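PDB 4XU6: INSIG protein homolog from Mycobacterium vanbaalenii PYR-1, which binds diacylglycerol in the membrane, where this homolog of the sterol-sensing Insig proteins assembles as a homotrimer of six-helix subunits. Local coordinates for residues T29-Y34 with L95-P100; F148-D153 with F158-F163. One frame throughout, in Å; residues are numbered along the deposited sequence.

How the contacts relate
Both contacts lie on the same side of the chain's centre, each about 17 Å from it, with their own centres about 9 Å apart. Both segments of contact 1 precede those of contact 2 in the sequence. Contact 1 joins the end of helix 5-29 and strand 32-34 to the end of helix 76-96; contact 2 folds strand 148-150 against the loop that leads into helix 164-184. They meet in the two-stranded antiparallel sheet, where T31 O lies 2.8 Å from H151 N and V33 O 2.9 Å from A149 N, both probable hydrogen bonds. Through this sheet the connections between several membrane helices are joined beside the lipid-binding residues H26 and Y150.

Contact 1: residues T29-Y34 with L95-P100; sequences TGTTVY and LVHAFP
The imidazole of H97 lies beneath T31, whose CA sits 3.8 Å from the ring centroid and only 8° off its normal, a CH-pi contact over the face. T31 follows a Schellman motif that closes helix 5-29, with G30 at positive phi turning the chain toward strand 32-34. H97, near the end of helix 76-96, is the second residue of the type I turn V96-F99. Its CG stands between the backbone N and carbonyl carbon (chi1 77°), which turns the ring toward T29-T31, while A98 CB lies on the other face, off toward the rim. T31 OG1, beside its backbone N at chi1 -58°, lies over the same face as its CA, 2.9 Å from H97 ND1. This hydroxyl donates to T29 OG1, which is hydrogen-bonded to S25 O, its strongest partner, and also to H26 O. H97 ND1 is hydrogen-bonded to A94 O, which probably helps hold the ring's rotation, and the ring also meets that of H151 edge-to-face. P100 of a second subunit packs on T29, and V28 of the third on P100, so the junction borders the trimer interface. At the imidazole edge, in the ring plane, a water stands 3.0 Å from H97 NE2 and donates to T29 O at 3.3 Å.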
ATOM      1  N   THR A  29      18.525   9.497   1.836  1.00 21.91           N
ATOM      2  CA  THR A  29      18.714   8.059   1.994  1.00 23.11           C
ATOM      3  C   THR A  29      19.896   7.565   1.172  1.00 25.97           C
ATOM      4  O   THR A  29      20.272   6.399   1.269  1.00 24.56           O
ATOM      5  CB  THR A  29      17.480   7.251   1.534  1.00 25.19           C
ATOM      6  OG1 THR A  29      17.181   7.591   0.177  1.00 21.18           O
ATOM      7  CG2 THR A  29      16.277   7.536   2.410  1.00 25.76           C
ATOM      8  N   GLY A  30      20.464   8.435   0.340  1.00 24.15           N
ATOM      9  CA  GLY A  30      21.580   8.034  -0.506  1.00 23.96           C
ATOM     10  C   GLY A  30      21.174   7.311  -1.784  1.00 25.78           C
ATOM     11  O   GLY A  30      22.003   6.670  -2.440  1.00 24.72           O
ATOM     12  N   THR A  31      19.897   7.402  -2.141  1.00 20.91           N
ATOM     13  CA  THR A  31      19.427   6.816  -3.398  1.00 23.08           C
ATOM     14  C   THR A  31      20.108   7.535  -4.561  1.00 24.77           C
ATOM     15  O   THR A  31      20.502   6.911  -5.547  1.00 24.04           O
ATOM     16  CB  THR A  31      17.890   6.955  -3.552  1.00 23.52           C
ATOM     17  OG1 THR A  31      17.232   6.321  -2.445  1.00 22.69           O
ATOM     18  CG2 THR A  31      17.402   6.324  -4.870  1.00 23.17           C
ATOM     19  N   THR A  32      20.220   8.857  -4.440  1.00 23.91           N
ATOM     20  CA  THR A  32      20.911   9.666  -5.437  1.00 23.91           C
ATOM     21  C   THR A  32      21.873  10.605  -4.731  1.00 25.64           C
ATOM     22  O   THR A  32      21.756  10.832  -3.516  1.00 22.64           O
ATOM     23  CB  THR A  32      19.940  10.532  -6.275  1.00 23.15           C
ATOM     24  OG1 THR A  32      19.175  11.391  -5.408  1.00 23.79           O
ATOM     25  CG2 THR A  32      18.990   9.661  -7.108  1.00 25.89           C
ATOM     26  N   VAL A  33      22.821  11.146  -5.498  1.00 23.05           N
ATOM     27  CA  VAL A  33      23.775  12.141  -4.998  1.00 25.61           C
ATOM     28  C   VAL A  33      23.962  13.176  -6.092  1.00 24.45           C
ATOM     29  O   VAL A  33      24.218  12.806  -7.234  1.00 26.13           O
ATOM     30  CB  VAL A  33      25.171  11.517  -4.750  1.00 28.56           C
ATOM     31  CG1 VAL A  33      26.164  12.589  -4.266  1.00 31.12           C
ATOM     32  CG2 VAL A  33      25.101  10.371  -3.763  1.00 35.12           C
ATOM     33  N   TYR A  34      23.853  14.463  -5.767  1.00 22.61           N
ATOM     34  CA  TYR A  34      24.104  15.501  -6.766  1.00 22.94           C
ATOM     35  C   TYR A  34      25.590  15.876  -6.862  1.00 27.29           C
ATOM     36  O   TYR A  34      26.320  15.832  -5.871  1.00 27.34           O
ATOM     37  CB  TYR A  34      23.277  16.752  -6.487  1.00 26.14           C
ATOM     38  CG  TYR A  34      21.818  16.616  -6.870  1.00 25.16           C
ATOM     39  CD1 TYR A  34      21.419  16.733  -8.195  1.00 26.74           C
ATOM     40  CD2 TYR A  34      20.840  16.386  -5.906  1.00 24.14           C
ATOM     41  CE1 TYR A  34      20.094  16.612  -8.558  1.00 23.83           C
ATOM     42  CE2 TYR A  34      19.497  16.262  -6.260  1.00 23.55           C
ATOM     43  CZ  TYR A  34      19.135  16.381  -7.593  1.00 22.02           C
ATOM     44  OH  TYR A  34      17.815  16.270  -7.977  1.00 23.88           O
ATOM     45  N   LEU A  95      13.155   4.442   0.519  1.00 21.70           N
ATOM     46  CA  LEU A  95      13.309   3.498   1.628  1.00 22.41           C
ATOM     47  C   LEU A  95      13.861   2.143   1.188  1.00 22.30           C
ATOM     48  O   LEU A  95      14.578   1.500   1.942  1.00 27.51           O
ATOM     49  CB  LEU A  95      11.974   3.285   2.345  1.00 23.98           C
ATOM     50  CG  LEU A  95      11.303   4.535   2.916  1.00 22.12           C
ATOM     51  CD1 LEU A  95       9.976   4.186   3.589  1.00 24.22           C
ATOM     52  CD2 LEU A  95      12.222   5.245   3.882  1.00 24.92           C
ATOM     53  N   VAL A  96      13.523   1.702  -0.020  1.00 22.94           N
ATOM     54  CA  VAL A  96      13.858   0.335  -0.414  1.00 24.28           C
ATOM     55  C   VAL A  96      14.939   0.241  -1.487  1.00 23.43           C
ATOM     56  O   VAL A  96      15.239  -0.849  -1.963  1.00 22.70           O
ATOM     57  CB  VAL A  96      12.592  -0.459  -0.875  1.00 24.27           C
ATOM     58  CG1 VAL A  96      11.525  -0.445   0.219  1.00 25.58           C
ATOM     59  CG2 VAL A  96      12.023   0.109  -2.192  1.00 22.26           C
ATOM     60  N   HIS A  97      15.536   1.373  -1.863  1.00 25.33           N
ATOM     61  CA  HIS A  97      16.459   1.398  -3.006  1.00 24.35           C
ATOM     62  C   HIS A  97      17.658   0.443  -2.899  1.00 25.68           C
ATOM     63  O   HIS A  97      18.195   0.019  -3.923  1.00 28.89           O
ATOM     64  CB  HIS A  97      16.991   2.814  -3.261  1.00 25.87           C
ATOM     65  CG  HIS A  97      18.057   3.229  -2.296  1.00 23.74           C
ATOM     66  ND1 HIS A  97      17.771   3.815  -1.081  1.00 26.11           N
ATOM     67  CD2 HIS A  97      19.408   3.120  -2.354  1.00 25.78           C
ATOM     68  CE1 HIS A  97      18.901   4.054  -0.435  1.00 25.65           C
ATOM     69  NE2 HIS A  97      19.907   3.645  -1.187  1.00 27.44           N
ATOM     70  N   ALA A  98      18.081   0.111  -1.680  1.00 25.35           N
ATOM     71  CA  ALA A  98      19.257  -0.753  -1.497  1.00 29.64           C
ATOM     72  C   ALA A  98      18.958  -2.249  -1.666  1.00 29.71           C
ATOM     73  O   ALA A  98      19.877  -3.077  -1.644  1.00 29.12           O
ATOM     74  CB  ALA A  98      19.926  -0.487  -0.140  1.00 28.69           C
ATOM     75  N   PHE A  99      17.680  -2.592  -1.832  1.00 25.91           N
ATOM     76  CA  PHE A  99      17.262  -3.989  -1.976  1.00 26.50           C
ATOM     77  C   PHE A  99      17.442  -4.469  -3.414  1.00 24.43           C
ATOM     78  O   PHE A  99      17.644  -3.647  -4.305  1.00 24.33           O
ATOM     79  CB  PHE A  99      15.799  -4.141  -1.531  1.00 24.23           C
ATOM     80  CG  PHE A  99      15.619  -4.160  -0.035  1.00 27.24           C
ATOM     81  CD1 PHE A  99      15.744  -5.348   0.676  1.00 30.69           C
ATOM     82  CD2 PHE A  99      15.309  -2.995   0.657  1.00 32.83           C
ATOM     83  CE1 PHE A  99      15.579  -5.372   2.053  1.00 34.97           C
ATOM     84  CE2 PHE A  99      15.137  -3.005   2.032  1.00 38.28           C
ATOM     85  CZ  PHE A  99      15.274  -4.201   2.735  1.00 35.98           C
ATOM     86  N   PRO A 100      17.367  -5.800  -3.649  1.00 23.65           N
ATOM     87  CA  PRO A 100      17.596  -6.308  -5.012  1.00 28.09           C
ATOM     88  C   PRO A 100      16.632  -5.728  -6.053  1.00 25.88           C
ATOM     89  O   PRO A 100      15.462  -5.476  -5.747  1.00 23.53           O
ATOM     90  CB  PRO A 100      17.399  -7.817  -4.859  1.00 24.87           C
ATOM     91  CG  PRO A 100      17.835  -8.095  -3.429  1.00 28.16           C
ATOM     92  CD  PRO A 100      17.308  -6.897  -2.660  1.00 26.22           C
TER
HETATM   93  O   HOH W   1      22.272   3.904   0.637  1.00 38.63           O

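Contact 2: residues F148-D153 with F158-F163; sequences FAYHPD and FGVAPF. With TDA (N-tridecanoic acid), chain E.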
ATOM      1  N   PHE A 148      24.303  14.305 -11.636  1.00 30.17           N
ATOM      2  CA  PHE A 148      24.059  13.548 -10.415  1.00 26.66           C
ATOM      3  C   PHE A 148      24.284  12.075 -10.709  1.00 26.33           C
ATOM      4  O   PHE A 148      24.534  11.707 -11.855  1.00 27.58           O
ATOM      5  CB  PHE A 148      22.649  13.819  -9.848  1.00 26.98           C
ATOM      6  CG  PHE A 148      21.509  13.218 -10.659  1.00 27.86           C
ATOM      7  CD1 PHE A 148      21.087  13.814 -11.838  1.00 27.95           C
ATOM      8  CD2 PHE A 148      20.831  12.090 -10.200  1.00 29.97           C
ATOM      9  CE1 PHE A 148      20.025  13.281 -12.576  1.00 32.98           C
ATOM     10  CE2 PHE A 148      19.768  11.545 -10.928  1.00 29.88           C
ATOM     11  CZ  PHE A 148      19.368  12.141 -12.119  1.00 27.84           C
ATOM     12  N   ALA A 149      24.222  11.231  -9.688  1.00 24.89           N
ATOM     13  CA  ALA A 149      24.351   9.799  -9.913  1.00 26.88           C
ATOM     14  C   ALA A 149      23.409   9.032  -8.999  1.00 26.27           C
ATOM     15  O   ALA A 149      23.023   9.534  -7.942  1.00 28.31           O
ATOM     16  CB  ALA A 149      25.792   9.347  -9.692  1.00 28.77           C
ATOM     17  N   TYR A 150      23.058   7.814  -9.398  1.00 24.61           N
ATOM     18  CA  TYR A 150      22.312   6.916  -8.523  1.00 25.68           C
ATOM     19  C   TYR A 150      23.269   6.077  -7.688  1.00 28.84           C
ATOM     20  O   TYR A 150      24.432   5.893  -8.052  1.00 30.09           O
ATOM     21  CB  TYR A 150      21.359   6.018  -9.333  1.00 27.54           C
ATOM     22  CG  TYR A 150      20.045   6.697  -9.644  1.00 25.91           C
ATOM     23  CD1 TYR A 150      19.935   7.587 -10.708  1.00 24.42           C
ATOM     24  CD2 TYR A 150      18.914   6.462  -8.860  1.00 25.38           C
ATOM     25  CE1 TYR A 150      18.736   8.231 -10.979  1.00 26.24           C
ATOM     26  CE2 TYR A 150      17.716   7.095  -9.126  1.00 25.13           C
ATOM     27  CZ  TYR A 150      17.628   7.977 -10.187  1.00 24.83           C
ATOM     28  OH  TYR A 150      16.439   8.621 -10.454  1.00 25.08           O
ATOM     29  N   HIS A 151      22.782   5.602  -6.548  1.00 26.63           N
ATOM     30  CA  HIS A 151      23.506   4.627  -5.746  1.00 29.98           C
ATOM     31  C   HIS A 151      23.837   3.437  -6.646  1.00 31.48           C
ATOM     32  O   HIS A 151      23.046   3.088  -7.517  1.00 27.70           O
ATOM     33  CB  HIS A 151      22.631   4.178  -4.576  1.00 32.09           C
ATOM     34  CG  HIS A 151      23.361   3.374  -3.547  1.00 35.55           C
ATOM     35  ND1 HIS A 151      23.509   2.007  -3.640  1.00 39.19           N
ATOM     36  CD2 HIS A 151      23.980   3.745  -2.402  1.00 38.53           C
ATOM     37  CE1 HIS A 151      24.191   1.569  -2.595  1.00 38.96           C
ATOM     38  NE2 HIS A 151      24.491   2.603  -1.832  1.00 40.32           N
ATOM     39  N   PRO A 152      25.027   2.832  -6.461  1.00 33.90           N
ATOM     40  CA  PRO A 152      25.469   1.754  -7.358  1.00 36.35           C
ATOM     41  C   PRO A 152      24.543   0.538  -7.349  1.00 34.34           C
ATOM     42  O   PRO A 152      24.548  -0.233  -8.305  1.00 39.59           O
ATOM     43  CB  PRO A 152      26.849   1.378  -6.803  1.00 35.06           C
ATOM     44  CG  PRO A 152      27.326   2.612  -6.120  1.00 40.61           C
ATOM     45  CD  PRO A 152      26.093   3.252  -5.533  1.00 33.90           C
ATOM     46  N   ASP A 153      23.756   0.366  -6.295  1.00 33.72           N
ATOM     47  CA  ASP A 153      22.800  -0.739  -6.271  1.00 36.09           C
ATOM     48  C   ASP A 153      21.419  -0.347  -6.818  1.00 36.70           C
ATOM     49  O   ASP A 153      20.471  -1.134  -6.752  1.00 36.81           O
ATOM     50  CB  ASP A 153      22.715  -1.363  -4.874  1.00 37.75           C
ATOM     51  CG  ASP A 153      23.972  -2.146  -4.513  1.00 49.07           C
ATOM     52  OD1 ASP A 153      24.646  -2.639  -5.446  1.00 47.58           O
ATOM     53  OD2 ASP A 153      24.286  -2.263  -3.308  1.00 48.48           O
ATOM     54  N   PHE A 158      20.830   1.898 -17.559  1.00 34.61           N
ATOM     55  CA  PHE A 158      21.784   2.838 -18.151  1.00 31.27           C
ATOM     56  C   PHE A 158      22.208   3.943 -17.188  1.00 31.08           C
ATOM     57  O   PHE A 158      22.267   5.116 -17.571  1.00 33.92           O
ATOM     58  CB  PHE A 158      21.211   3.469 -19.420  1.00 32.63           C
ATOM     59  CG  PHE A 158      20.754   2.468 -20.440  1.00 40.59           C
ATOM     60  CD1 PHE A 158      21.678   1.695 -21.135  1.00 46.54           C
ATOM     61  CD2 PHE A 158      19.403   2.306 -20.712  1.00 40.32           C
ATOM     62  CE1 PHE A 158      21.261   0.773 -22.082  1.00 47.15           C
ATOM     63  CE2 PHE A 158      18.973   1.386 -21.655  1.00 48.00           C
ATOM     64  CZ  PHE A 158      19.905   0.617 -22.342  1.00 47.08           C
ATOM     65  N   GLY A 159      22.478   3.574 -15.942  1.00 28.05           N
ATOM     66  CA  GLY A 159      22.934   4.538 -14.957  1.00 29.83           C
ATOM     67  C   GLY A 159      21.851   5.050 -14.020  1.00 27.46           C
ATOM     68  O   GLY A 159      22.154   5.695 -13.019  1.00 27.28           O
ATOM     69  N   VAL A 160      20.590   4.770 -14.336  1.00 26.50           N
ATOM     70  CA  VAL A 160      19.489   5.188 -13.463  1.00 25.93           C
ATOM     71  C   VAL A 160      18.654   3.995 -12.964  1.00 27.11           C
ATOM     72  O   VAL A 160      18.850   2.858 -13.397  1.00 26.95           O
ATOM     73  CB  VAL A 160      18.575   6.248 -14.130  1.00 26.14           C
ATOM     74  CG1 VAL A 160      19.397   7.410 -14.681  1.00 24.20           C
ATOM     75  CG2 VAL A 160      17.706   5.624 -15.234  1.00 25.34           C
ATOM     76  N   ALA A 161      17.722   4.250 -12.049  1.00 23.80           N
ATOM     77  CA  ALA A 161      16.961   3.152 -11.446  1.00 25.61           C
ATOM     78  C   ALA A 161      15.853   2.645 -12.363  1.00 21.92           C
ATOM     79  O   ALA A 161      15.094   3.433 -12.927  1.00 23.91           O
ATOM     80  CB  ALA A 161      16.388   3.573 -10.101  1.00 23.36           C
ATOM     81  N   PRO A 162      15.762   1.317 -12.526  1.00 22.53           N
ATOM     82  CA  PRO A 162      14.660   0.728 -13.298  1.00 25.32           C
ATOM     83  C   PRO A 162      13.281   1.137 -12.762  1.00 22.40           C
ATOM     84  O   PRO A 162      12.347   1.246 -13.554  1.00 23.14           O
ATOM     85  CB  PRO A 162      14.890  -0.778 -13.138  1.00 23.62           C
ATOM     86  CG  PRO A 162      16.408  -0.894 -12.993  1.00 25.53           C
ATOM     87  CD  PRO A 162      16.795   0.324 -12.165  1.00 25.33           C
ATOM     88  N   PHE A 163      13.166   1.391 -11.455  1.00 23.34           N
ATOM     89  CA  PHE A 163      11.881   1.800 -10.883  1.00 22.83           C
ATOM     90  C   PHE A 163      11.355   3.132 -11.429  1.00 21.29           C
ATOM     91  O   PHE A 163      10.186   3.446 -11.253  1.00 20.67           O
ATOM     92  CB  PHE A 163      11.866   1.781  -9.335  1.00 21.10           C
ATOM     93  CG  PHE A 163      12.774   2.807  -8.670  1.00 22.08           C
ATOM     94  CD1 PHE A 163      12.520   4.179  -8.776  1.00 22.91           C
ATOM     95  CD2 PHE A 163      13.833   2.386  -7.878  1.00 21.17           C
ATOM     96  CE1 PHE A 163      13.348   5.112  -8.139  1.00 22.99           C
ATOM     97  CE2 PHE A 163      14.666   3.305  -7.230  1.00 26.41           C
ATOM     98  CZ  PHE A 163      14.419   4.670  -7.362  1.00 25.14           C
TER
HETATM   99  O21 TDA E 304      14.061  10.008  -9.155  1.00 38.27           O
HETATM  100  O22 TDA E 304      15.334  11.812  -9.892  1.00 39.98           O
HETATM  101  C21 TDA E 304      14.209  11.326  -9.770  1.00 32.23           C
HETATM  102  C22 TDA E 304      13.003  12.117 -10.185  1.00 27.69           C
HETATM  103  C23 TDA E 304      11.751  11.238 -10.257  1.00 27.84           C
HETATM  104  C24 TDA E 304      10.499  12.076 -10.518  1.00 28.30           C
HETATM  105  C25 TDA E 304       9.265  11.191 -10.703  1.00 25.32           C
HETATM  106  C26 TDA E 304       7.998  12.007 -10.940  1.00 31.04           C
HETATM  107  C27 TDA E 304       7.647  12.736  -9.651  1.00 30.30           C
HETATM  108  C28 TDA E 304       6.380  13.549  -9.779  1.00 35.45           C
HETATM  109  C29 TDA E 304       6.180  14.370  -8.515  1.00 34.42           C
HETATM  110  C30 TDA E 304       4.874  15.133  -8.646  1.00 32.27           C
HETATM  111  C31 TDA E 304       3.704  14.161  -8.636  1.00 34.74           C
HETATM  112  C32 TDA E 304       2.378  14.909  -8.575  1.00 34.82           C
HETATM  113  C33 TDA E 304       1.244  14.057  -9.129  1.00 34.63           C
HETATM  114  O   HOH W   2      24.279   6.636 -11.744  1.00 27.11           O
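Y150 lays one face of its phenol ring against the backbone of V160 and A161, with A161 N 3.9 Å above the plane and over the ring centre. Y150 is a diacylglycerol-binding residue that lines the lipid pocket, and the loop packs against its ring. Its CG stands beside the backbone N and anti to the carbonyl carbon (chi1 -84°), carrying the ring from strand 148-150 across to the loop, and chi2 of 81° turns its face to the peptide. The CE1 and CE2 edges of the ring meet different partners. CE1 touches V160 CB at 3.7 Å, with V160 CG1 following it along the same edge, whereas CE2 rests 3.9 Å from A161 CB and has F163 CZ more loosely beyond. F163 bends back through chi1 of 67°, and its own ring has A161 CB 3.3 Å above its plane, toward the rim, so this methyl touches both rings. At the far end of the phenol, Y150 OH is hydrogen-bonded to E139 OE1 and lies 3.0 Å from O21 of the tridecanoic acid (TDA), which approaches near the ring plane. The strand and loop backbones are bridged by a water that accepts from Y150 N at 2.9 Å and donates to G159 O at 2.7 Å. Around it, V160 packs on I140 and F148 on L142 of helix 122-144, F163 touches V104 and V108 of helix 101-119, and strand 148-150 pairs antiparallel with strand 32-34.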